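Long-range contacts in myosin-17 (Arabidopsis thaliana, PDB 7KFL), which is a class XI myosin motor whose globular tail, the domain described here, probably recognises the cargo that the motor carries along actin: residues 46-54 with 145-153; 244-255 with 292-302. All coordinates share one frame; numbering follows the deposited sequence.

How the contacts relate
Both segments of contact 1 come before either segment of contact 2 in the sequence. Their centres are 42 Å apart and their nearest atoms about 23 Å apart, so the contacts do not touch. The long helix 150-186 relates them. Contact 1 packs its first turn against the loop before helix 53-65. Further along, R171, L174 and L182 of the same helix meet Q245, I246 and F249 of helix 236-260, which carries one side of contact 2. Contact 2 falls within the DIL domain. The two contacts thus sit in separate regions of an elongated, largely helical cargo-binding domain.

Contact 1. Residues 46-54 with 145-153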
loop_
_atom_site.group_PDB
_atom_site.type_symbol
_atom_site.label_atom_id
_atom_site.label_comp_id
_atom_site.label_asym_id
_atom_site.label_seq_id
_atom_site.Cartn_x
_atom_site.Cartn_y
_atom_site.Cartn_z
ATOM N N PHE A 46 -3.211 0.685 32.651
ATOM C CA PHE A 46 -3.688 1.930 31.998
ATOM C C PHE A 46 -3.818 3.046 33.045
ATOM O O PHE A 46 -3.828 4.223 32.645
ATOM C CB PHE A 46 -5.011 1.694 31.262
ATOM C CG PHE A 46 -4.947 0.709 30.120
ATOM C CD1 PHE A 46 -3.960 0.801 29.148
ATOM C CD2 PHE A 46 -5.887 -0.304 30.002
ATOM C CE1 PHE A 46 -3.910 -0.102 28.096
ATOM C CE2 PHE A 46 -5.836 -1.206 28.950
ATOM C CZ PHE A 46 -4.848 -1.104 27.998
ATOM N N GLU A 47 -3.896 2.691 34.334
ATOM C CA GLU A 47 -4.209 3.627 35.448
ATOM C C GLU A 47 -2.983 3.888 36.340
ATOM O O GLU A 47 -3.114 4.728 37.251
ATOM C CB GLU A 47 -5.374 3.074 36.274
ATOM C CG GLU A 47 -6.716 3.209 35.581
ATOM C CD GLU A 47 -7.837 2.398 36.208
ATOM O OE1 GLU A 47 -7.786 1.150 36.122
ATOM O OE2 GLU A 47 -8.755 3.016 36.788
ATOM N N VAL A 48 -1.845 3.222 36.105
ATOM C CA VAL A 48 -0.586 3.454 36.882
ATOM C C VAL A 48 0.147 4.664 36.289
ATOM O O VAL A 48 0.132 4.823 35.055
ATOM C CB VAL A 48 0.328 2.215 36.930
ATOM C CG1 VAL A 48 -0.394 1.014 37.512
ATOM C CG2 VAL A 48 0.931 1.871 35.576
ATOM N N GLU A 49 0.775 5.465 37.152
ATOM C CA GLU A 49 1.456 6.738 36.792
ATOM C C GLU A 49 2.825 6.439 36.170
ATOM O O GLU A 49 3.349 7.326 35.467
ATOM C CB GLU A 49 1.595 7.627 38.030
ATOM C CG GLU A 49 0.266 8.010 38.663
ATOM C CD GLU A 49 -0.479 9.154 37.995
ATOM O OE1 GLU A 49 0.082 9.771 37.066
ATOM O OE2 GLU A 49 -1.623 9.430 38.414
ATOM N N ARG A 50 3.381 5.248 36.425
ATOM C CA ARG A 50 4.703 4.804 35.899
ATOM C C ARG A 50 4.729 3.271 35.832
ATOM O O ARG A 50 4.222 2.631 36.775
ATOM C CB ARG A 50 5.827 5.346 36.786
ATOM C CG ARG A 50 7.213 5.290 36.159
ATOM C CD ARG A 50 8.299 5.702 37.138
ATOM N NE ARG A 50 9.617 5.812 36.520
ATOM C CZ ARG A 50 10.095 6.893 35.902
ATOM N NH1 ARG A 50 9.367 7.996 35.798
ATOM N NH2 ARG A 50 11.310 6.867 35.379
ATOM N N THR A 51 5.293 2.710 34.755
ATOM C CA THR A 51 5.422 1.244 34.520
ATOM C C THR A 51 6.266 0.988 33.268
ATOM O O THR A 51 6.249 1.843 32.362
ATOM C CB THR A 51 4.052 0.564 34.387
ATOM O OG1 THR A 51 4.264 -0.831 34.169
ATOM C CG2 THR A 51 3.207 1.123 33.262
ATOM N N SER A 52 6.941 -0.166 33.223
ATOM C CA SER A 52 7.834 -0.613 32.121
ATOM C C SER A 52 7.080 -1.518 31.137
ATOM O O SER A 52 7.643 -1.805 30.064
ATOM C CB SER A 52 9.048 -1.321 32.669
ATOM O OG SER A 52 9.961 -0.398 33.244
ATOM N N VAL A 53 5.864 -1.955 31.485
ATOM C CA VAL A 53 5.084 -2.968 30.711
ATOM C C VAL A 53 4.952 -2.507 29.254
ATOM O O VAL A 53 5.211 -3.328 28.354
ATOM C CB VAL A 53 3.708 -3.255 31.346
ATOM C CG1 VAL A 53 2.784 -2.045 31.331
ATOM C CG2 VAL A 53 3.032 -4.451 30.691
ATOM N N PHE A 54 4.585 -1.242 29.035
ATOM C CA PHE A 54 4.313 -0.662 27.692
ATOM C C PHE A 54 5.603 -0.648 26.865
ATOM O O PHE A 54 5.570 -1.098 25.708
ATOM C CB PHE A 54 3.714 0.737 27.827
ATOM C CG PHE A 54 2.386 0.776 28.537
ATOM C CD1 PHE A 54 1.280 0.132 28.008
ATOM C CD2 PHE A 54 2.238 1.458 29.735
ATOM C CE1 PHE A 54 0.058 0.166 28.661
ATOM C CE2 PHE A 54 1.016 1.491 30.388
ATOM C CZ PHE A 54 -0.072 0.846 29.850
ATOM N N GLN A 145 -14.580 2.157 29.399
ATOM C CA GLN A 145 -13.613 3.286 29.339
ATOM C C GLN A 145 -12.833 3.359 30.656
ATOM O O GLN A 145 -13.461 3.204 31.721
ATOM C CB GLN A 145 -14.340 4.608 29.084
ATOM C CG GLN A 145 -15.078 4.667 27.752
ATOM C CD GLN A 145 -14.322 5.437 26.695
ATOM O OE1 GLN A 145 -14.485 6.646 26.544
ATOM N NE2 GLN A 145 -13.491 4.735 25.939
ATOM N N VAL A 146 -11.516 3.575 30.575
ATOM C CA VAL A 146 -10.624 3.862 31.740
ATOM C C VAL A 146 -9.893 5.178 31.449
ATOM O O VAL A 146 -9.434 5.351 30.305
ATOM C CB VAL A 146 -9.644 2.702 32.020
ATOM C CG1 VAL A 146 -10.323 1.345 31.890
ATOM C CG2 VAL A 146 -8.399 2.754 31.144
ATOM N N GLU A 147 -9.820 6.082 32.432
ATOM C CA GLU A 147 -9.053 7.352 32.319
ATOM C C GLU A 147 -7.562 6.998 32.352
ATOM O O GLU A 147 -7.027 6.774 33.454
ATOM C CB GLU A 147 -9.463 8.347 33.409
ATOM C CG GLU A 147 -10.873 8.889 33.229
ATOM C CD GLU A 147 -11.193 10.145 34.025
ATOM O OE1 GLU A 147 -10.521 11.171 33.801
ATOM O OE2 GLU A 147 -12.114 10.095 34.870
ATOM N N ALA A 148 -6.943 6.917 31.172
ATOM C CA ALA A 148 -5.547 6.471 30.959
ATOM C C ALA A 148 -4.577 7.500 31.546
ATOM O O ALA A 148 -4.779 8.706 31.310
ATOM C CB ALA A 148 -5.295 6.267 29.486
ATOM N N LYS A 149 -3.564 7.028 32.279
ATOM C CA LYS A 149 -2.437 7.850 32.790
ATOM C C LYS A 149 -1.387 7.975 31.681
ATOM O O LYS A 149 -1.584 7.370 30.614
ATOM C CB LYS A 149 -1.878 7.236 34.077
ATOM C CG LYS A 149 -2.852 7.192 35.248
ATOM C CD LYS A 149 -3.375 8.552 35.676
ATOM C CE LYS A 149 -4.346 8.482 36.836
ATOM N NZ LYS A 149 -5.686 8.019 36.400
ATOM N N TYR A 150 -0.320 8.741 31.926
ATOM C CA TYR A 150 0.626 9.237 30.889
ATOM C C TYR A 150 1.383 8.080 30.239
ATOM O O TYR A 150 1.589 8.103 29.029
ATOM C CB TYR A 150 1.550 10.315 31.466
ATOM C CG TYR A 150 0.841 11.584 31.873
ATOM C CD1 TYR A 150 -0.226 12.077 31.136
ATOM C CD2 TYR A 150 1.239 12.303 32.990
ATOM C CE1 TYR A 150 -0.882 13.240 31.498
ATOM C CE2 TYR A 150 0.592 13.469 33.368
ATOM C CZ TYR A 150 -0.472 13.937 32.620
ATOM O OH TYR A 150 -1.120 15.082 32.975
ATOM N N PRO A 151 1.823 7.035 30.978
ATOM C CA PRO A 151 2.477 5.889 30.344
ATOM C C PRO A 151 1.616 5.229 29.253
ATOM O O PRO A 151 2.164 4.835 28.236
ATOM C CB PRO A 151 2.702 4.908 31.505
ATOM C CG PRO A 151 2.753 5.795 32.728
ATOM C CD PRO A 151 1.761 6.905 32.443
ATOM N N ALA A 152 0.303 5.144 29.486
ATOM C CA ALA A 152 -0.685 4.466 28.613
ATOM C C ALA A 152 -0.963 5.298 27.355
ATOM O O ALA A 152 -1.121 4.692 26.278
ATOM C CB ALA A 152 -1.952 4.203 29.387
ATOM N N LEU A 153 -1.044 6.626 27.485
ATOM C CA LEU A 153 -1.318 7.555 26.352
ATOM C C LEU A 153 -0.105 7.589 25.416
ATOM O O LEU A 153 -0.317 7.675 24.187
ATOM C CB LEU A 153 -1.636 8.954 26.891
ATOM C CG LEU A 153 -2.897 9.065 27.747
ATOM C CD1 LEU A 153 -3.010 10.453 28.357
ATOM C CD2 LEU A 153 -4.146 8.732 26.943
#
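The N-terminal turn of helix 150-186 packs here against the loop that leads into helix 53-65. K149 sits at the N-cap of the long helix. K149 N donates to F46 O at 2.8 Å, and the N-H...O angle of 168° makes the bond nearly straight. A148 CA also approaches F46 O, as a CA-H...O contact of 3.3 Å. Side chains extend the contact. F46 CB rests on V146 CG2 at 3.6 Å, while A152 CB lies at the edge of the F46 ring, near its plane. L92 of the neighbouring parallel strand 92-93 touches both F46 and V146.

F54 lies over the helix start. A152 CA sits over one face of the F54 ring, 4.1 Å from the centroid, in a CH-pi contact. V53 CG1 covers the opposite face, so the ring is held between the two. CD2 of F54 also meets CB of P151 at 3.9 Å. The next ring atom, P151 CG, lies 3.2 Å from E49 O of the loop.

The K149 side chain crosses that of E49 obliquely. K149 CG passes 3.2 Å from E47 O, with CG beside the backbone N (chi1 -63°). The chain then bends at chi2, which brings CD and CE to the E49 carboxylate. The charged ends stay apart, with K149 NZ 4.7 Å from E49 OE2. NZ makes a weak bond back to E147 O instead.

The chemistry divides the contact. One backbone bond sets the register, and apolar groups fill the inner side. E49 probably gives K149 a general electrostatic attraction rather than a formed salt bridge. E47 is farther from K149 NZ and also has a long, weak ion pair with R44.

Contact 2. Residues 244-255 with 292-302; sequences TQIFSFINVQLF and AGSAWDELRHI
F247 overlaps A295, whose CB lies over one face of the phenyl ring, 3.8 Å from the centroid, as a CH-pi contact. This packing belongs to the DIL domain, where helix 236-260 lies beside the turn before helix 300-309 and the start of that helix. L299, the N-cap residue, follows. L299 CD1 reaches F247 CD2 at 3.6 Å, while the other branch, L299 CD2, meets I250 CG2. L280 of helix 267-287 touches both F247 and I250.

At the outer side, E298 crosses T244 at about a right angle, with E298 CG 3.7 Å from T244 CG2. The hydroxyl of T244 is used within its own helix, bonded to R240 O. E298 OE1 ends beside S248 CB, and S248 OG is taken by D381 N.

F255 meets H301 in an edge-to-face pair. The edge of the imidazole points toward the phenyl face, with centroids 5.5 Å apart and planes at 64°. H301 CB lies over that ring as well. L254 CB packs on I302 CG1 at 3.7 Å.

N251 makes the hydrogen bond between the segments. Its CG stands opposite the backbone N (chi1 178°), which carries the amide across to the first turn of helix 300-309. There I302 N donates to N251 OD1 at 3.1 Å, tilted 20° from the carbonyl plane.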
loop_
_atom_site.group_PDB
_atom_site.type_symbol
_atom_site.label_atom_id
_atom_site.label_comp_id
_atom_site.label_asym_id
_atom_site.label_seq_id
_atom_site.Cartn_x
_atom_site.Cartn_y
_atom_site.Cartn_z
ATOM N N THR A 244 -3.660 -0.390 -3.239
ATOM C CA THR A 244 -3.989 0.917 -3.875
ATOM C C THR A 244 -2.708 1.754 -3.986
ATOM O O THR A 244 -2.473 2.322 -5.064
ATOM C CB THR A 244 -5.091 1.663 -3.115
ATOM O OG1 THR A 244 -6.242 0.820 -3.055
ATOM C CG2 THR A 244 -5.469 2.977 -3.764
ATOM N N GLN A 245 -1.906 1.805 -2.919
ATOM C CA GLN A 245 -0.611 2.542 -2.879
ATOM C C GLN A 245 0.416 1.851 -3.789
ATOM O O GLN A 245 1.281 2.560 -4.333
ATOM C CB GLN A 245 -0.096 2.658 -1.441
ATOM C CG GLN A 245 -0.905 3.623 -0.586
ATOM C CD GLN A 245 -0.134 4.153 0.600
ATOM O OE1 GLN A 245 0.703 3.466 1.184
ATOM N NE2 GLN A 245 -0.419 5.391 0.973
ATOM N N ILE A 246 0.331 0.527 -3.948
ATOM C CA ILE A 246 1.274 -0.279 -4.783
ATOM C C ILE A 246 0.932 -0.096 -6.268
ATOM O O ILE A 246 1.874 -0.003 -7.077
ATOM C CB ILE A 246 1.256 -1.759 -4.353
ATOM C CG1 ILE A 246 1.938 -1.951 -2.996
ATOM C CG2 ILE A 246 1.876 -2.653 -5.419
ATOM C CD1 ILE A 246 3.449 -1.915 -3.053
ATOM N N PHE A 247 -0.358 -0.069 -6.620
ATOM C CA PHE A 247 -0.830 0.150 -8.014
ATOM C C PHE A 247 -0.498 1.588 -8.431
ATOM O O PHE A 247 -0.149 1.802 -9.612
ATOM C CB PHE A 247 -2.314 -0.198 -8.161
ATOM C CG PHE A 247 -2.569 -1.631 -8.560
ATOM C CD1 PHE A 247 -2.130 -2.678 -7.763
ATOM C CD2 PHE A 247 -3.241 -1.937 -9.734
ATOM C CE1 PHE A 247 -2.360 -3.995 -8.129
ATOM C CE2 PHE A 247 -3.472 -3.255 -10.100
ATOM C CZ PHE A 247 -3.030 -4.282 -9.297
ATOM N N SER A 248 -0.584 2.532 -7.488
ATOM C CA SER A 248 -0.049 3.916 -7.611
ATOM C C SER A 248 1.405 3.859 -8.102
ATOM O O SER A 248 1.712 4.515 -9.112
ATOM C CB SER A 248 -0.170 4.668 -6.306
ATOM O OG SER A 248 0.951 5.511 -6.089
ATOM N N PHE A 249 2.252 3.080 -7.424
ATOM C CA PHE A 249 3.686 2.868 -7.762
ATOM C C PHE A 249 3.812 2.305 -9.185
ATOM O O PHE A 249 4.641 2.817 -9.963
ATOM C CB PHE A 249 4.342 1.961 -6.717
ATOM C CG PHE A 249 5.705 1.435 -7.086
ATOM C CD1 PHE A 249 6.828 2.241 -6.981
ATOM C CD2 PHE A 249 5.867 0.128 -7.517
ATOM C CE1 PHE A 249 8.084 1.753 -7.311
ATOM C CE2 PHE A 249 7.124 -0.357 -7.848
ATOM C CZ PHE A 249 8.230 0.455 -7.743
ATOM N N ILE A 250 3.020 1.282 -9.519
ATOM C CA ILE A 250 3.028 0.624 -10.863
ATOM C C ILE A 250 2.660 1.670 -11.920
ATOM O O ILE A 250 3.388 1.777 -12.928
ATOM C CB ILE A 250 2.083 -0.596 -10.893
ATOM C CG1 ILE A 250 2.691 -1.783 -10.139
ATOM C CG2 ILE A 250 1.714 -0.971 -12.323
ATOM C CD1 ILE A 250 1.702 -2.875 -9.804
ATOM N N ASN A 251 1.572 2.407 -11.688
ATOM C CA ASN A 251 1.051 3.464 -12.595
ATOM C C ASN A 251 2.165 4.467 -12.911
ATOM O O ASN A 251 2.286 4.862 -14.081
ATOM C CB ASN A 251 -0.143 4.195 -11.980
ATOM C CG ASN A 251 -0.654 5.300 -12.876
ATOM O OD1 ASN A 251 -1.228 5.033 -13.929
ATOM N ND2 ASN A 251 -0.436 6.540 -12.473
ATOM N N VAL A 252 2.929 4.858 -11.887
ATOM C CA VAL A 252 4.025 5.868 -11.955
ATOM C C VAL A 252 5.163 5.312 -12.818
ATOM O O VAL A 252 5.574 6.005 -13.760
ATOM C CB VAL A 252 4.508 6.240 -10.538
ATOM C CG1 VAL A 252 5.851 6.956 -10.543
ATOM C CG2 VAL A 252 3.464 7.067 -9.807
ATOM N N GLN A 253 5.648 4.110 -12.500
ATOM C CA GLN A 253 6.825 3.476 -13.157
ATOM C C GLN A 253 6.565 3.316 -14.661
ATOM O O GLN A 253 7.475 3.637 -15.450
ATOM C CB GLN A 253 7.132 2.128 -12.501
ATOM C CG GLN A 253 7.663 2.255 -11.080
ATOM C CD GLN A 253 8.966 3.012 -11.038
ATOM O OE1 GLN A 253 9.888 2.740 -11.804
ATOM N NE2 GLN A 253 9.054 3.980 -10.141
ATOM N N LEU A 254 5.369 2.851 -15.036
ATOM C CA LEU A 254 4.994 2.552 -16.444
ATOM C C LEU A 254 4.718 3.850 -17.206
ATOM O O LEU A 254 5.210 3.975 -18.344
ATOM C CB LEU A 254 3.767 1.634 -16.467
ATOM C CG LEU A 254 3.985 0.227 -15.910
ATOM C CD1 LEU A 254 2.687 -0.569 -15.945
ATOM C CD2 LEU A 254 5.083 -0.504 -16.669
ATOM N N PHE A 255 3.952 4.774 -16.618
ATOM C CA PHE A 255 3.567 6.053 -17.270
ATOM C C PHE A 255 4.801 6.943 -17.458
ATOM O O PHE A 255 4.881 7.624 -18.492
ATOM C CB PHE A 255 2.492 6.797 -16.478
ATOM C CG PHE A 255 2.047 8.074 -17.142
ATOM C CD1 PHE A 255 1.140 8.048 -18.189
ATOM C CD2 PHE A 255 2.568 9.296 -16.751
ATOM C CE1 PHE A 255 0.743 9.221 -18.809
ATOM C CE2 PHE A 255 2.167 10.469 -17.370
ATOM C CZ PHE A 255 1.258 10.429 -18.400
ATOM N N ALA A 292 -8.748 -5.397 -3.041
ATOM C CA ALA A 292 -8.135 -4.602 -4.133
ATOM C C ALA A 292 -8.450 -3.113 -3.949
ATOM O O ALA A 292 -7.606 -2.284 -4.338
ATOM C CB ALA A 292 -8.623 -5.099 -5.472
ATOM N N GLY A 293 -9.624 -2.790 -3.395
ATOM C CA GLY A 293 -10.097 -1.406 -3.198
ATOM C C GLY A 293 -10.340 -0.718 -4.529
ATOM O O GLY A 293 -11.223 -1.185 -5.276
ATOM N N SER A 294 -9.579 0.344 -4.817
ATOM C CA SER A 294 -9.607 1.105 -6.095
ATOM C C SER A 294 -8.226 1.039 -6.763
ATOM O O SER A 294 -7.833 2.026 -7.415
ATOM C CB SER A 294 -10.053 2.527 -5.862
ATOM O OG SER A 294 -9.140 3.214 -5.020
ATOM N N ALA A 295 -7.530 -0.093 -6.611
ATOM C CA ALA A 295 -6.180 -0.351 -7.169
ATOM C C ALA A 295 -6.213 -0.218 -8.696
ATOM O O ALA A 295 -5.231 0.295 -9.258
ATOM C CB ALA A 295 -5.694 -1.715 -6.750
ATOM N N TRP A 296 -7.300 -0.662 -9.335
ATOM C CA TRP A 296 -7.482 -0.614 -10.811
ATOM C C TRP A 296 -7.519 0.845 -11.282
ATOM O O TRP A 296 -6.864 1.147 -12.298
ATOM C CB TRP A 296 -8.736 -1.394 -11.236
ATOM C CG TRP A 296 -8.998 -1.372 -12.711
ATOM C CD1 TRP A 296 -10.141 -0.961 -13.337
ATOM C CD2 TRP A 296 -8.086 -1.758 -13.756
ATOM N NE1 TRP A 296 -10.006 -1.071 -14.696
ATOM C CE2 TRP A 296 -8.757 -1.556 -14.983
ATOM C CE3 TRP A 296 -6.777 -2.254 -13.779
ATOM C CZ2 TRP A 296 -8.159 -1.836 -16.212
ATOM C CZ3 TRP A 296 -6.187 -2.529 -14.994
ATOM C CH2 TRP A 296 -6.872 -2.323 -16.192
ATOM N N ASP A 297 -8.229 1.716 -10.555
ATOM C CA ASP A 297 -8.435 3.147 -10.912
ATOM C C ASP A 297 -7.146 3.955 -10.699
ATOM O O ASP A 297 -7.070 5.076 -11.227
ATOM C CB ASP A 297 -9.608 3.750 -10.134
ATOM C CG ASP A 297 -10.968 3.286 -10.633
ATOM O OD1 ASP A 297 -11.081 2.986 -11.844
ATOM O OD2 ASP A 297 -11.904 3.227 -9.809
ATOM N N GLU A 298 -6.167 3.415 -9.970
ATOM C CA GLU A 298 -4.842 4.062 -9.769
ATOM C C GLU A 298 -4.015 3.997 -11.060
ATOM O O GLU A 298 -3.092 4.819 -11.191
ATOM C CB GLU A 298 -4.099 3.415 -8.599
ATOM C CG GLU A 298 -4.624 3.870 -7.251
ATOM C CD GLU A 298 -4.477 5.364 -7.024
ATOM O OE1 GLU A 298 -3.333 5.857 -7.104
ATOM O OE2 GLU A 298 -5.511 6.034 -6.802
ATOM N N LEU A 299 -4.339 3.071 -11.972
ATOM C CA LEU A 299 -3.641 2.887 -13.277
ATOM C C LEU A 299 -4.290 3.755 -14.368
ATOM O O LEU A 299 -3.921 3.575 -15.548
ATOM C CB LEU A 299 -3.691 1.407 -13.673
ATOM C CG LEU A 299 -2.958 0.433 -12.751
ATOM C CD1 LEU A 299 -3.204 -1.001 -13.189
ATOM C CD2 LEU A 299 -1.465 0.717 -12.718
ATOM N N ARG A 300 -5.213 4.654 -14.002
ATOM C CA ARG A 300 -6.022 5.464 -14.957
ATOM C C ARG A 300 -5.106 6.231 -15.923
ATOM O O ARG A 300 -5.509 6.388 -17.089
ATOM C CB ARG A 300 -6.986 6.398 -14.213
ATOM C CG ARG A 300 -6.322 7.398 -13.277
ATOM C CD ARG A 300 -7.329 8.063 -12.353
ATOM N NE ARG A 300 -6.681 8.831 -11.291
ATOM C CZ ARG A 300 -6.877 10.126 -11.030
ATOM N NH1 ARG A 300 -7.731 10.846 -11.743
ATOM N NH2 ARG A 300 -6.220 10.698 -10.035
ATOM N N HIS A 301 -3.928 6.684 -15.472
ATOM C CA HIS A 301 -2.917 7.389 -16.310
ATOM C C HIS A 301 -2.376 6.441 -17.385
ATOM O O HIS A 301 -2.549 6.743 -18.581
ATOM C CB HIS A 301 -1.748 7.934 -15.475
ATOM C CG HIS A 301 -2.084 9.087 -14.590
ATOM N ND1 HIS A 301 -1.857 10.396 -14.971
ATOM C CD2 HIS A 301 -2.588 9.137 -13.338
ATOM C CE1 HIS A 301 -2.225 11.204 -13.998
ATOM N NE2 HIS A 301 -2.679 10.455 -12.985
ATOM N N ILE A 302 -1.723 5.352 -16.970
ATOM C CA ILE A 302 -1.051 4.386 -17.892
ATOM C C ILE A 302 -2.101 3.772 -18.828
ATOM O O ILE A 302 -1.801 3.639 -20.025
ATOM C CB ILE A 302 -0.235 3.316 -17.129
ATOM C CG1 ILE A 302 0.527 2.389 -18.083
ATOM C CG2 ILE A 302 -1.101 2.513 -16.169
ATOM C CD1 ILE A 302 1.487 3.097 -19.014
#